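Local coordinates for ABC transporter, periplasmic substrate-binding protein (Vibrio cholerae O1 biovar eltor, PDB 1TWY) that probably binds phosphate in the periplasm as the receptor of an ABC-type phosphate uptake system, at residues 47-52 / 256-261; 156-161 / 235-240. All coordinates share one frame; numbering follows the deposited sequence.

Contact 1 of 2, residues 47-52 / 256-261; sequences EKYNQQ and IAFLKS
Tyr49 and Phe258 meet between helices 36-52 and 250-260, whose short segments run at 117° to one another with axes 11.3 Å apart at their closest. Phe258 does most of the work: its CG lies anti to the backbone N (chi1 166°), which carries the ring out to the other helix. There the side chains of Tyr49 and Phe258 run antiparallel, each passing the other. Tyr49 CB sits over one face of the Phe258 ring, 4.1 Å from its centroid, as a CH-pi contact, and Tyr49 CD1 comes to 3.6 Å from Phe258 CG. The two rings are inclined at 54°, with centroids 5.3 Å apart. Lys48 adds its aliphatic part, with CG 3.7 Å from Phe258 CZ, before the bent chain turns its ammonium end away. At the margin, Gln52 NE2 approaches Phe258 CD1 at 4.1 Å. Leu45 also touches Phe258, while Tyr49 stacks on His53 and meets Phe255 edge-to-face. Ser261, at the N-cap position of helix 262-270, gives Phe258 O two bonds, one from its N and one from OG, the latter on a lone pair at 2.7 Å. The interface between the segments is therefore apolar packing around one phenylalanine ring, with the Gln52 amide at its border and the Lys48 ammonium directed away, joining two helices of the same lobe without a directional bond between them.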
ATOM      1  N   GLU A  47      12.002  17.105  -2.060  1.00 34.94           N
ATOM      2  CA  GLU A  47      13.055  17.677  -2.919  1.00 39.60           C
ATOM      3  C   GLU A  47      12.463  18.809  -3.790  1.00 36.40           C
ATOM      4  O   GLU A  47      13.044  19.880  -3.901  1.00 35.78           O
ATOM      5  CB  GLU A  47      13.757  16.575  -3.741  1.00 39.67           C
ATOM      6  CG  GLU A  47      14.781  17.086  -4.774  1.00 49.69           C
ATOM      7  CD  GLU A  47      15.889  16.058  -5.075  1.00 64.53           C
ATOM      8  OE1 GLU A  47      16.472  15.447  -4.121  1.00 66.51           O
ATOM      9  OE2 GLU A  47      16.177  15.846  -6.279  1.00 66.36           O
ATOM     10  N   LYS A  48      11.255  18.639  -4.325  1.00 35.02           N
ATOM     11  CA  LYS A  48      10.579  19.722  -5.021  1.00 36.72           C
ATOM     12  C   LYS A  48      10.355  20.949  -4.125  1.00 38.21           C
ATOM     13  O   LYS A  48      10.586  22.084  -4.537  1.00 39.20           O
ATOM     14  CB  LYS A  48       9.264  19.217  -5.654  1.00 35.80           C
ATOM     15  CG  LYS A  48       8.218  20.238  -6.167  1.00 44.45           C
ATOM     16  CD  LYS A  48       8.629  21.000  -7.448  1.00 55.13           C
ATOM     17  CE  LYS A  48       7.432  21.302  -8.345  1.00 51.92           C
ATOM     18  NZ  LYS A  48       7.377  20.325  -9.493  1.00 58.54           N
ATOM     19  N   TYR A  49       9.861  20.743  -2.915  1.00 37.64           N
ATOM     20  CA  TYR A  49       9.503  21.886  -2.092  1.00 35.23           C
ATOM     21  C   TYR A  49      10.788  22.656  -1.690  1.00 39.55           C
ATOM     22  O   TYR A  49      10.744  23.895  -1.557  1.00 39.13           O
ATOM     23  CB  TYR A  49       8.739  21.410  -0.862  1.00 35.51           C
ATOM     24  CG  TYR A  49       8.340  22.477   0.158  1.00 27.23           C
ATOM     25  CD1 TYR A  49       7.169  23.154   0.023  1.00 28.14           C
ATOM     26  CD2 TYR A  49       9.128  22.737   1.258  1.00 27.74           C
ATOM     27  CE1 TYR A  49       6.764  24.066   0.956  1.00 27.96           C
ATOM     28  CE2 TYR A  49       8.753  23.712   2.200  1.00 32.09           C
ATOM     29  CZ  TYR A  49       7.550  24.328   2.054  1.00 27.94           C
ATOM     30  OH  TYR A  49       7.119  25.284   2.962  1.00 39.43           O
ATOM     31  N   ASN A  50      11.897  21.925  -1.541  1.00 41.25           N
ATOM     32  CA  ASN A  50      13.207  22.472  -1.132  1.00 48.06           C
ATOM     33  C   ASN A  50      13.799  23.370  -2.229  1.00 52.58           C
ATOM     34  O   ASN A  50      14.254  24.465  -1.938  1.00 55.53           O
ATOM     35  CB  ASN A  50      14.171  21.338  -0.676  1.00 46.55           C
ATOM     36  CG  ASN A  50      13.797  20.763   0.692  1.00 51.13           C
ATOM     37  OD1 ASN A  50      13.960  19.559   0.985  1.00 54.24           O
ATOM     38  ND2 ASN A  50      13.249  21.634   1.542  1.00 56.35           N
ATOM     39  N   GLN A  51      13.734  22.941  -3.488  1.00 57.01           N
ATOM     40  CA  GLN A  51      14.027  23.831  -4.624  1.00 58.99           C
ATOM     41  C   GLN A  51      13.404  25.240  -4.460  1.00 58.00           C
ATOM     42  O   GLN A  51      14.082  26.248  -4.658  1.00 59.85           O
ATOM     43  CB  GLN A  51      13.554  23.206  -5.959  1.00 62.49           C
ATOM     44  CG  GLN A  51      12.534  24.084  -6.780  1.00 62.48           C
ATOM     45  CD  GLN A  51      11.982  23.404  -8.047  1.00 65.80           C
ATOM     46  OE1 GLN A  51      12.278  22.230  -8.317  1.00 64.94           O
ATOM     47  NE2 GLN A  51      11.175  24.152  -8.824  1.00 60.38           N
ATOM     48  N   GLN A  52      12.130  25.315  -4.104  1.00 52.24           N
ATOM     49  CA  GLN A  52      11.457  26.609  -3.972  1.00 51.89           C
ATOM     50  C   GLN A  52      11.666  27.245  -2.587  1.00 48.97           C
ATOM     51  O   GLN A  52      11.491  28.456  -2.443  1.00 51.20           O
ATOM     52  CB  GLN A  52       9.939  26.554  -4.341  1.00 56.69           C
ATOM     53  CG  GLN A  52       9.227  25.140  -4.371  1.00 55.17           C
ATOM     54  CD  GLN A  52       7.692  25.200  -4.720  1.00 64.48           C
ATOM     55  OE1 GLN A  52       7.340  25.155  -5.908  1.00 69.17           O
ATOM     56  NE2 GLN A  52       6.798  25.300  -3.683  1.00 55.00           N
ATOM     57  N   ILE A 256       2.280  21.542   4.358  1.00 24.00           N
ATOM     58  CA  ILE A 256       0.953  20.915   4.212  1.00 23.29           C
ATOM     59  C   ILE A 256       0.159  21.505   3.043  1.00 23.10           C
ATOM     60  O   ILE A 256      -0.348  20.766   2.134  1.00 23.04           O
ATOM     61  CB  ILE A 256       0.150  21.010   5.524  1.00 22.19           C
ATOM     62  CG1 ILE A 256       0.848  20.252   6.656  1.00 22.57           C
ATOM     63  CG2 ILE A 256      -1.282  20.469   5.358  1.00 23.89           C
ATOM     64  CD1 ILE A 256       0.640  18.728   6.596  1.00 29.52           C
ATOM     65  N   ALA A 257       0.104  22.841   2.958  1.00 25.00           N
ATOM     66  CA  ALA A 257      -0.430  23.447   1.743  1.00 24.99           C
ATOM     67  C   ALA A 257       0.117  22.993   0.385  1.00 24.60           C
ATOM     68  O   ALA A 257      -0.635  22.724  -0.565  1.00 24.98           O
ATOM     69  CB  ALA A 257      -0.295  25.052   1.798  1.00 21.15           C
ATOM     70  N   PHE A 258       1.415  22.946   0.307  1.00 24.42           N
ATOM     71  CA  PHE A 258       2.070  22.421  -0.874  1.00 24.59           C
ATOM     72  C   PHE A 258       1.606  20.964  -1.214  1.00 20.85           C
ATOM     73  O   PHE A 258       1.443  20.604  -2.356  1.00 19.41           O
ATOM     74  CB  PHE A 258       3.575  22.422  -0.660  1.00 19.87           C
ATOM     75  CG  PHE A 258       4.327  21.601  -1.653  1.00 22.28           C
ATOM     76  CD1 PHE A 258       4.487  22.013  -2.917  1.00 26.89           C
ATOM     77  CD2 PHE A 258       4.875  20.325  -1.267  1.00 23.97           C
ATOM     78  CE1 PHE A 258       5.169  21.258  -3.817  1.00 27.25           C
ATOM     79  CE2 PHE A 258       5.574  19.578  -2.163  1.00 28.92           C
ATOM     80  CZ  PHE A 258       5.760  20.034  -3.419  1.00 31.66           C
ATOM     81  N   LEU A 259       1.396  20.132  -0.175  1.00 21.50           N
ATOM     82  CA  LEU A 259       1.007  18.758  -0.384  1.00 20.25           C
ATOM     83  C   LEU A 259      -0.366  18.665  -0.982  1.00 22.23           C
ATOM     84  O   LEU A 259      -0.715  17.711  -1.628  1.00 24.86           O
ATOM     85  CB  LEU A 259       1.098  17.887   0.892  1.00 19.48           C
ATOM     86  CG  LEU A 259       2.469  17.645   1.454  1.00 19.98           C
ATOM     87  CD1 LEU A 259       2.380  16.842   2.774  1.00 24.62           C
ATOM     88  CD2 LEU A 259       3.309  16.924   0.440  1.00 18.75           C
ATOM     89  N   LYS A 260      -1.136  19.738  -0.835  1.00 22.50           N
ATOM     90  CA  LYS A 260      -2.473  19.854  -1.344  1.00 18.29           C
ATOM     91  C   LYS A 260      -2.602  20.602  -2.680  1.00 20.88           C
ATOM     92  O   LYS A 260      -3.632  20.625  -3.291  1.00 24.97           O
ATOM     93  CB  LYS A 260      -3.254  20.597  -0.289  1.00 22.88           C
ATOM     94  CG  LYS A 260      -3.494  19.760   1.024  1.00 26.69           C
ATOM     95  CD  LYS A 260      -4.478  20.477   1.967  1.00 26.17           C
ATOM     96  CE  LYS A 260      -4.456  19.691   3.266  1.00 28.10           C
ATOM     97  NZ  LYS A 260      -5.473  20.169   4.231  1.00 28.73           N
ATOM     98  N   SER A 261      -1.460  21.071  -3.153  1.00 19.39           N
ATOM     99  CA  SER A 261      -1.344  21.879  -4.348  1.00 21.26           C
ATOM    100  C   SER A 261      -1.310  21.025  -5.645  1.00 22.83           C
ATOM    101  O   SER A 261      -0.951  19.823  -5.699  1.00 21.36           O
ATOM    102  CB  SER A 261      -0.063  22.688  -4.269  1.00 21.57           C
ATOM    103  OG  SER A 261       1.129  22.005  -4.647  1.00 26.27           O
TER

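Contact 2 of 2, residues 156-161 / 235-240; sequences RYSFES and LSRPFL
Ser158 of helix 154-163 meets Arg237 of strand 236-243 deep in the periplasmic binding protein fold, close to the centre of the chain. A phosphate ion, possibly from the crystallisation liquor, lies about 5 Å from the Arg237 side chain. The backbones stay well apart, Ser158 and Arg237 being the nearest pair with CA atoms at 7.0 Å, and the two side chains close the gap. Arg237 starts with CG wedged between its backbone N and carbonyl carbon (chi1 62°), then runs extended from CG to NE, which brings an edge of the guanidinium, at NH1, to the serine hydroxyl. Ser158 holds OG beside its own backbone N, and that oxygen accepts Arg237 NH1 at 3.0 Å. The bond is bent, with 142° at the hydrogen. OG is also tilted 24° from the guanidinium plane.

Several other groups fix the same guanidinium: Asp103 forms a salt bridge with NH2, Ser37 OG bonds NH1, and Phe239 CE1 lies over one face, 3.8 Å above the plane. The position is consistent with the anion-binding site expected of a phosphate receptor, to which Arg237 may contribute positive charge, and the Asp103 carboxylate probably tempers that charge. Ser158 OG is also hydrogen-bonded to Gly154 O in the preceding turn of its helix. On the same helix, Arg156 NE forms an intrahelical salt bridge with Glu160 OE2 at 2.9 Å, from above the carboxylate plane. The arginine methylene passes close to the serine as well, Arg237 CD lying 3.5 Å from Ser158 CB and 3.1 Å from Ser158 OG.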
ATOM      1  N   ARG A 156       3.235  -6.359   1.225  1.00 16.19           N
ATOM      2  CA  ARG A 156       2.729  -7.621   1.929  1.00 14.16           C
ATOM      3  C   ARG A 156       1.858  -7.250   3.117  1.00 19.14           C
ATOM      4  O   ARG A 156       0.767  -7.866   3.303  1.00 18.52           O
ATOM      5  CB  ARG A 156       3.805  -8.507   2.348  1.00 16.47           C
ATOM      6  CG  ARG A 156       3.274  -9.785   2.951  1.00 15.98           C
ATOM      7  CD  ARG A 156       4.399 -10.634   3.394  1.00 20.05           C
ATOM      8  NE  ARG A 156       3.976 -11.755   4.162  1.00 26.98           N
ATOM      9  CZ  ARG A 156       4.739 -12.818   4.492  1.00 34.69           C
ATOM     10  NH1 ARG A 156       6.003 -13.056   4.048  1.00 24.29           N
ATOM     11  NH2 ARG A 156       4.148 -13.735   5.259  1.00 28.29           N
ATOM     12  N   TYR A 157       2.291  -6.279   3.924  1.00 18.98           N
ATOM     13  CA  TYR A 157       1.547  -5.924   5.114  1.00 19.90           C
ATOM     14  C   TYR A 157       0.162  -5.417   4.716  1.00 17.37           C
ATOM     15  O   TYR A 157      -0.838  -5.803   5.307  1.00 18.07           O
ATOM     16  CB  TYR A 157       2.351  -4.849   5.893  1.00 17.76           C
ATOM     17  CG  TYR A 157       1.590  -4.426   7.081  1.00 28.90           C
ATOM     18  CD1 TYR A 157       0.586  -3.454   6.933  1.00 31.95           C
ATOM     19  CD2 TYR A 157       1.816  -4.996   8.321  1.00 41.38           C
ATOM     20  CE1 TYR A 157      -0.176  -3.085   7.993  1.00 43.30           C
ATOM     21  CE2 TYR A 157       1.043  -4.586   9.425  1.00 48.15           C
ATOM     22  CZ  TYR A 157       0.046  -3.643   9.216  1.00 41.52           C
ATOM     23  OH  TYR A 157      -0.751  -3.168  10.230  1.00 60.33           O
ATOM     24  N   SER A 158       0.081  -4.536   3.731  1.00 17.79           N
ATOM     25  CA  SER A 158      -1.207  -3.998   3.249  1.00 18.23           C
ATOM     26  C   SER A 158      -2.029  -5.088   2.621  1.00 16.08           C
ATOM     27  O   SER A 158      -3.166  -5.114   2.859  1.00 19.25           O
ATOM     28  CB  SER A 158      -0.917  -2.909   2.284  1.00 24.37           C
ATOM     29  OG  SER A 158      -0.222  -1.850   2.930  1.00 21.19           O
ATOM     30  N   PHE A 159      -1.452  -5.995   1.867  1.00 16.74           N
ATOM     31  CA  PHE A 159      -2.271  -7.078   1.239  1.00 14.92           C
ATOM     32  C   PHE A 159      -2.927  -7.940   2.369  1.00 16.97           C
ATOM     33  O   PHE A 159      -4.105  -8.230   2.327  1.00 18.95           O
ATOM     34  CB  PHE A 159      -1.381  -7.956   0.393  1.00 15.73           C
ATOM     35  CG  PHE A 159      -2.025  -9.218  -0.134  1.00 17.50           C
ATOM     36  CD1 PHE A 159      -2.844  -9.171  -1.214  1.00 24.70           C
ATOM     37  CD2 PHE A 159      -1.814 -10.484   0.506  1.00 21.09           C
ATOM     38  CE1 PHE A 159      -3.547 -10.314  -1.648  1.00 25.45           C
ATOM     39  CE2 PHE A 159      -2.447 -11.640  -0.030  1.00 24.15           C
ATOM     40  CZ  PHE A 159      -3.313 -11.475  -1.092  1.00 18.49           C
ATOM     41  N   GLU A 160      -2.112  -8.269   3.313  1.00 17.93           N
ATOM     42  CA  GLU A 160      -2.613  -9.072   4.443  1.00 16.79           C
ATOM     43  C   GLU A 160      -3.576  -8.346   5.301  1.00 17.55           C
ATOM     44  O   GLU A 160      -4.642  -8.929   5.649  1.00 20.10           O
ATOM     45  CB  GLU A 160      -1.494  -9.707   5.275  1.00 16.09           C
ATOM     46  CG  GLU A 160      -0.570 -10.687   4.567  1.00 15.95           C
ATOM     47  CD  GLU A 160       0.431 -11.329   5.432  1.00 20.69           C
ATOM     48  OE1 GLU A 160       0.667 -11.017   6.570  1.00 22.92           O
ATOM     49  OE2 GLU A 160       1.205 -12.136   4.856  1.00 27.09           O
ATOM     50  N   SER A 161      -3.378  -7.053   5.497  1.00 17.81           N
ATOM     51  CA  SER A 161      -4.362  -6.289   6.250  1.00 20.39           C
ATOM     52  C   SER A 161      -5.704  -6.168   5.518  1.00 18.63           C
ATOM     53  O   SER A 161      -6.795  -6.466   6.074  1.00 19.59           O
ATOM     54  CB  SER A 161      -3.789  -4.909   6.572  1.00 25.46           C
ATOM     55  OG  SER A 161      -4.747  -4.074   7.222  1.00 28.08           O
ATOM     56  N   LEU A 235      -8.877  -3.326  -3.393  1.00 19.70           N
ATOM     57  CA  LEU A 235      -7.572  -3.603  -2.957  1.00 17.93           C
ATOM     58  C   LEU A 235      -6.684  -2.366  -3.123  1.00 16.81           C
ATOM     59  O   LEU A 235      -5.923  -2.172  -4.054  1.00 17.82           O
ATOM     60  CB  LEU A 235      -6.975  -4.818  -3.698  1.00 21.08           C
ATOM     61  CG  LEU A 235      -7.677  -6.122  -3.263  1.00 29.84           C
ATOM     62  CD1 LEU A 235      -7.003  -7.276  -4.036  1.00 29.99           C
ATOM     63  CD2 LEU A 235      -7.894  -6.459  -1.726  1.00 25.58           C
ATOM     64  N   SER A 236      -6.902  -1.439  -2.220  1.00 17.59           N
ATOM     65  CA  SER A 236      -6.134  -0.226  -2.231  1.00 18.12           C
ATOM     66  C   SER A 236      -5.925   0.212  -0.796  1.00 19.12           C
ATOM     67  O   SER A 236      -6.609  -0.186   0.129  1.00 23.01           O
ATOM     68  CB  SER A 236      -6.832   0.856  -2.977  1.00 26.90           C
ATOM     69  OG  SER A 236      -7.826   1.400  -2.165  1.00 27.84           O
ATOM     70  N   ARG A 237      -4.941   1.042  -0.607  1.00 18.98           N
ATOM     71  CA  ARG A 237      -4.644   1.513   0.724  1.00 19.16           C
ATOM     72  C   ARG A 237      -4.437   3.022   0.625  1.00 18.43           C
ATOM     73  O   ARG A 237      -4.036   3.513  -0.418  1.00 20.21           O
ATOM     74  CB  ARG A 237      -3.364   0.877   1.273  1.00 21.65           C
ATOM     75  CG  ARG A 237      -2.155   1.197   0.488  1.00 23.51           C
ATOM     76  CD  ARG A 237      -1.019   0.294   0.795  1.00 26.98           C
ATOM     77  NE  ARG A 237       0.085   0.505  -0.103  1.00 20.98           N
ATOM     78  CZ  ARG A 237       1.371   0.344   0.219  1.00 23.43           C
ATOM     79  NH1 ARG A 237       1.656  -0.063   1.410  1.00 22.63           N
ATOM     80  NH2 ARG A 237       2.367   0.627  -0.649  1.00 22.55           N
ATOM     81  N   PRO A 238      -4.777   3.745   1.688  1.00 19.75           N
ATOM     82  CA  PRO A 238      -4.583   5.174   1.723  1.00 17.84           C
ATOM     83  C   PRO A 238      -3.168   5.598   2.050  1.00 18.82           C
ATOM     84  O   PRO A 238      -2.537   4.886   2.890  1.00 18.00           O
ATOM     85  CB  PRO A 238      -5.540   5.628   2.898  1.00 17.90           C
ATOM     86  CG  PRO A 238      -5.528   4.483   3.788  1.00 20.78           C
ATOM     87  CD  PRO A 238      -5.472   3.260   2.877  1.00 19.13           C
ATOM     88  N   PHE A 239      -2.659   6.697   1.482  1.00 16.58           N
ATOM     89  CA  PHE A 239      -1.485   7.357   2.001  1.00 15.80           C
ATOM     90  C   PHE A 239      -2.035   8.562   2.769  1.00 19.30           C
ATOM     91  O   PHE A 239      -2.555   9.462   2.149  1.00 19.24           O
ATOM     92  CB  PHE A 239      -0.612   7.851   0.896  1.00 17.16           C
ATOM     93  CG  PHE A 239       0.213   6.748   0.178  1.00 14.25           C
ATOM     94  CD1 PHE A 239       0.070   5.429   0.528  1.00 16.86           C
ATOM     95  CD2 PHE A 239       1.154   7.091  -0.749  1.00 17.66           C
ATOM     96  CE1 PHE A 239       0.874   4.444  -0.071  1.00 18.41           C
ATOM     97  CE2 PHE A 239       1.951   6.138  -1.356  1.00 19.23           C
ATOM     98  CZ  PHE A 239       1.793   4.815  -1.019  1.00 18.10           C
ATOM     99  N   LEU A 240      -2.021   8.530   4.100  1.00 16.89           N
ATOM    100  CA  LEU A 240      -2.491   9.614   4.948  1.00 15.81           C
ATOM    101  C   LEU A 240      -1.395  10.438   5.461  1.00 16.90           C
ATOM    102  O   LEU A 240      -0.236  10.030   5.775  1.00 19.06           O
ATOM    103  CB  LEU A 240      -3.240   9.029   6.139  1.00 16.95           C
ATOM    104  CG  LEU A 240      -4.418   8.115   5.881  1.00 21.48           C
ATOM    105  CD1 LEU A 240      -5.027   7.780   7.215  1.00 23.64           C
ATOM    106  CD2 LEU A 240      -5.483   8.801   4.898  1.00 21.72           C
TER

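Contact 2 is buried, about 4 Å from the centre of the chain, whereas contact 1 lies about 22 Å from that centre and is only partly buried. Their centres are 25 Å apart and they do not touch, yet they are linked in sequence: strand 236-243 of contact 2 leads into helix 250-260 of contact 1, and contact 2 is nested within the loop that contact 1 closes. Helix 36-52 connects them too, since its beginning supplies Ser37 to the arginine while its last turns hold the aromatic packing. The chemistry follows position: apolar helix-helix packing toward the periphery, and a charged, hydrogen-bonded helix-strand meeting near a phosphate ion.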